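Local coordinates for uncharacterized protein SP1917 (Streptococcus pneumoniae, PDB 3C9P) that is of unknown function but belongs to a conserved bacterial family (DUF2200) and folds as a small, mainly helical single chain, at residues Gly78-Val83 with Leu99-Asp104. Residues are numbered along the deposited sequence; the frame is centred on the assembly and turned at random.
With EDO (1,2-ethanediol), chain B.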
loop_
_atom_site.group_PDB
_atom_site.type_symbol
_atom_site.label_atom_id
_atom_site.label_comp_id
_atom_site.label_asym_id
_atom_site.label_seq_id
_atom_site.Cartn_x
_atom_site.Cartn_y
_atom_site.Cartn_z
ATOM N N GLY A 78 6.866 4.633 -11.620
ATOM C CA GLY A 78 5.766 4.758 -12.581
ATOM C C GLY A 78 4.638 5.614 -12.046
ATOM O O GLY A 78 4.782 6.264 -11.013
ATOM N N LYS A 79 3.507 5.579 -12.734
ATOM C CA LYS A 79 2.399 6.488 -12.478
ATOM C C LYS A 79 1.316 5.795 -11.682
ATOM O O LYS A 79 1.057 4.609 -11.873
ATOM C CB LYS A 79 1.781 6.976 -13.792
ATOM C CG LYS A 79 2.663 7.862 -14.659
ATOM C CD LYS A 79 2.889 9.200 -14.026
ATOM C CE LYS A 79 2.091 10.298 -14.701
ATOM N NZ LYS A 79 2.796 11.608 -14.485
ATOM N N ILE A 80 0.675 6.552 -10.804
ATOM C CA ILE A 80 -0.493 6.078 -10.073
ATOM C C ILE A 80 -1.213 7.319 -9.575
ATOM O O ILE A 80 -0.578 8.343 -9.313
ATOM C CB ILE A 80 -0.103 5.081 -8.913
ATOM C CG1 ILE A 80 -1.252 4.128 -8.558
ATOM C CG2 ILE A 80 0.463 5.819 -7.683
ATOM C CD1 ILE A 80 -1.709 3.211 -9.717
ATOM N N CYS A 81 -2.539 7.245 -9.480
ATOM C CA CYS A 81 -3.362 8.369 -9.013
ATOM C C CYS A 81 -2.980 9.687 -9.695
ATOM O O CYS A 81 -3.058 10.752 -9.070
ATOM C CB CYS A 81 -3.263 8.516 -7.486
ATOM S SG CYS A 81 -3.563 6.989 -6.523
ATOM N N GLY A 82 -2.525 9.611 -10.947
ATOM C CA GLY A 82 -2.172 10.798 -11.755
ATOM C C GLY A 82 -0.735 11.337 -11.725
ATOM O O GLY A 82 -0.395 12.250 -12.495
ATOM N N VAL A 83 0.117 10.785 -10.847
ATOM C CA VAL A 83 1.442 11.361 -10.602
ATOM C C VAL A 83 2.568 10.325 -10.656
ATOM O O VAL A 83 2.337 9.121 -10.492
ATOM C CB VAL A 83 1.521 12.130 -9.237
ATOM C CG1 VAL A 83 0.613 13.386 -9.250
ATOM C CG2 VAL A 83 1.171 11.215 -8.056
ATOM N N LEU A 99 2.199 1.887 -2.081
ATOM C CA LEU A 99 1.131 0.884 -1.804
ATOM C C LEU A 99 0.010 0.889 -2.861
ATOM O O LEU A 99 -0.456 -0.179 -3.313
ATOM C CB LEU A 99 0.552 0.997 -0.383
ATOM C CG LEU A 99 -0.499 -0.089 -0.059
ATOM C CD1 LEU A 99 0.093 -1.492 -0.149
ATOM C CD2 LEU A 99 -1.146 0.155 1.311
ATOM N N ASP A 100 -0.407 2.081 -3.278
ATOM C CA ASP A 100 -1.445 2.175 -4.316
ATOM C C ASP A 100 -1.025 1.455 -5.586
ATOM O O ASP A 100 -1.874 0.833 -6.247
ATOM C CB ASP A 100 -1.803 3.610 -4.660
ATOM C CG ASP A 100 -2.586 4.322 -3.543
ATOM O OD1 ASP A 100 -3.448 3.717 -2.868
ATOM O OD2 ASP A 100 -2.346 5.522 -3.359
ATOM N N LYS A 101 0.258 1.574 -5.956
ATOM C CA LYS A 101 0.799 0.891 -7.136
ATOM C C LYS A 101 0.738 -0.630 -6.960
ATOM O O LYS A 101 0.331 -1.344 -7.886
ATOM C CB LYS A 101 2.249 1.357 -7.423
ATOM C CG LYS A 101 2.861 0.837 -8.721
ATOM C CD LYS A 101 2.101 1.343 -9.933
ATOM C CE LYS A 101 3.005 1.450 -11.144
ATOM N NZ LYS A 101 2.159 1.871 -12.309
ATOM N N LEU A 102 1.122 -1.128 -5.778
ATOM C CA LEU A 102 1.086 -2.577 -5.526
ATOM C C LEU A 102 -0.347 -3.120 -5.616
ATOM O O LEU A 102 -0.577 -4.197 -6.161
ATOM C CB LEU A 102 1.707 -2.938 -4.159
ATOM C CG LEU A 102 3.162 -2.490 -3.920
ATOM C CD1 LEU A 102 3.639 -2.786 -2.462
ATOM C CD2 LEU A 102 4.089 -3.176 -4.932
ATOM N N VAL A 103 -1.295 -2.343 -5.095
ATOM C CA VAL A 103 -2.696 -2.701 -5.091
ATOM C C VAL A 103 -3.243 -2.601 -6.510
ATOM O O VAL A 103 -4.093 -3.400 -6.905
ATOM C CB VAL A 103 -3.513 -1.806 -4.124
ATOM C CG1 VAL A 103 -4.985 -2.070 -4.269
ATOM C CG2 VAL A 103 -3.115 -2.133 -2.675
ATOM N N ASP A 104 -2.748 -1.636 -7.279
ATOM C CA ASP A 104 -3.149 -1.575 -8.702
ATOM C C ASP A 104 -2.774 -2.855 -9.449
ATOM O O ASP A 104 -3.599 -3.383 -10.206
ATOM C CB ASP A 104 -2.583 -0.354 -9.390
ATOM C CG ASP A 104 -3.346 -0.011 -10.676
ATOM O OD1 ASP A 104 -4.603 -0.033 -10.680
ATOM O OD2 ASP A 104 -2.662 0.276 -11.670
HETATM C C1 EDO B . -4.709 6.512 -1.383
HETATM O O1 EDO B . -5.618 6.402 -2.479
HETATM C C2 EDO B . -5.183 5.581 -0.283
HETATM O O2 EDO B . -6.064 4.612 -0.850
#
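Ile80 reaches from a short beta hairpin onto one face of helix 91-107, where its side chain meets Asp100, Lys101 and Asp104. The hairpin pairs strand 79-80 with strand 83-84 through a type I' turn from Ile80 to Val83, and it lies at the protein surface. CG1 of Ile80, placed anti to the backbone N (chi1 -155°), runs out toward the helix and comes within 4.0 Å of Asp100 CB, the two side chains crossing at about a right angle. Its CD1 carries on to Asp104, lying against CB (3.7 Å) and the carboxylate, whose OD2 is hydrogen-bonded elsewhere. A branched aliphatic chain suits this place, since it also meets carbon parts of its neighbours, Asp100 CB and the Lys101 methylenes.

Lys101 supplies the one hydrogen bond between 78-83 and 99-104. Its chain bends at chi2 (63°) and then runs out nearly extended, bringing NZ to 3.0 Å from Lys79 O; the C=O...N angle is 146°, and the donor sits tilted from the carbonyl plane. A long, flexible lysine can span this gap while its CD passes Ile80 CD1, and the side chain also touches Ile76 and Ile85.

Farther out, a salt bridge from Arg97 holds Asp100 OD2 and probably steadies the carboxylate beside Cys81. The turn is closed by Val83 N to Ile80 O and Ile80 N to Val83 O, while a CB on Gly82 would jam against the preceding carbonyl O, which calls for glycine. Leu99 and Val103 pack the helix against helix 13-26. From within the turn, Cys81 SG lies 3.7 Å from Asp100 OD2.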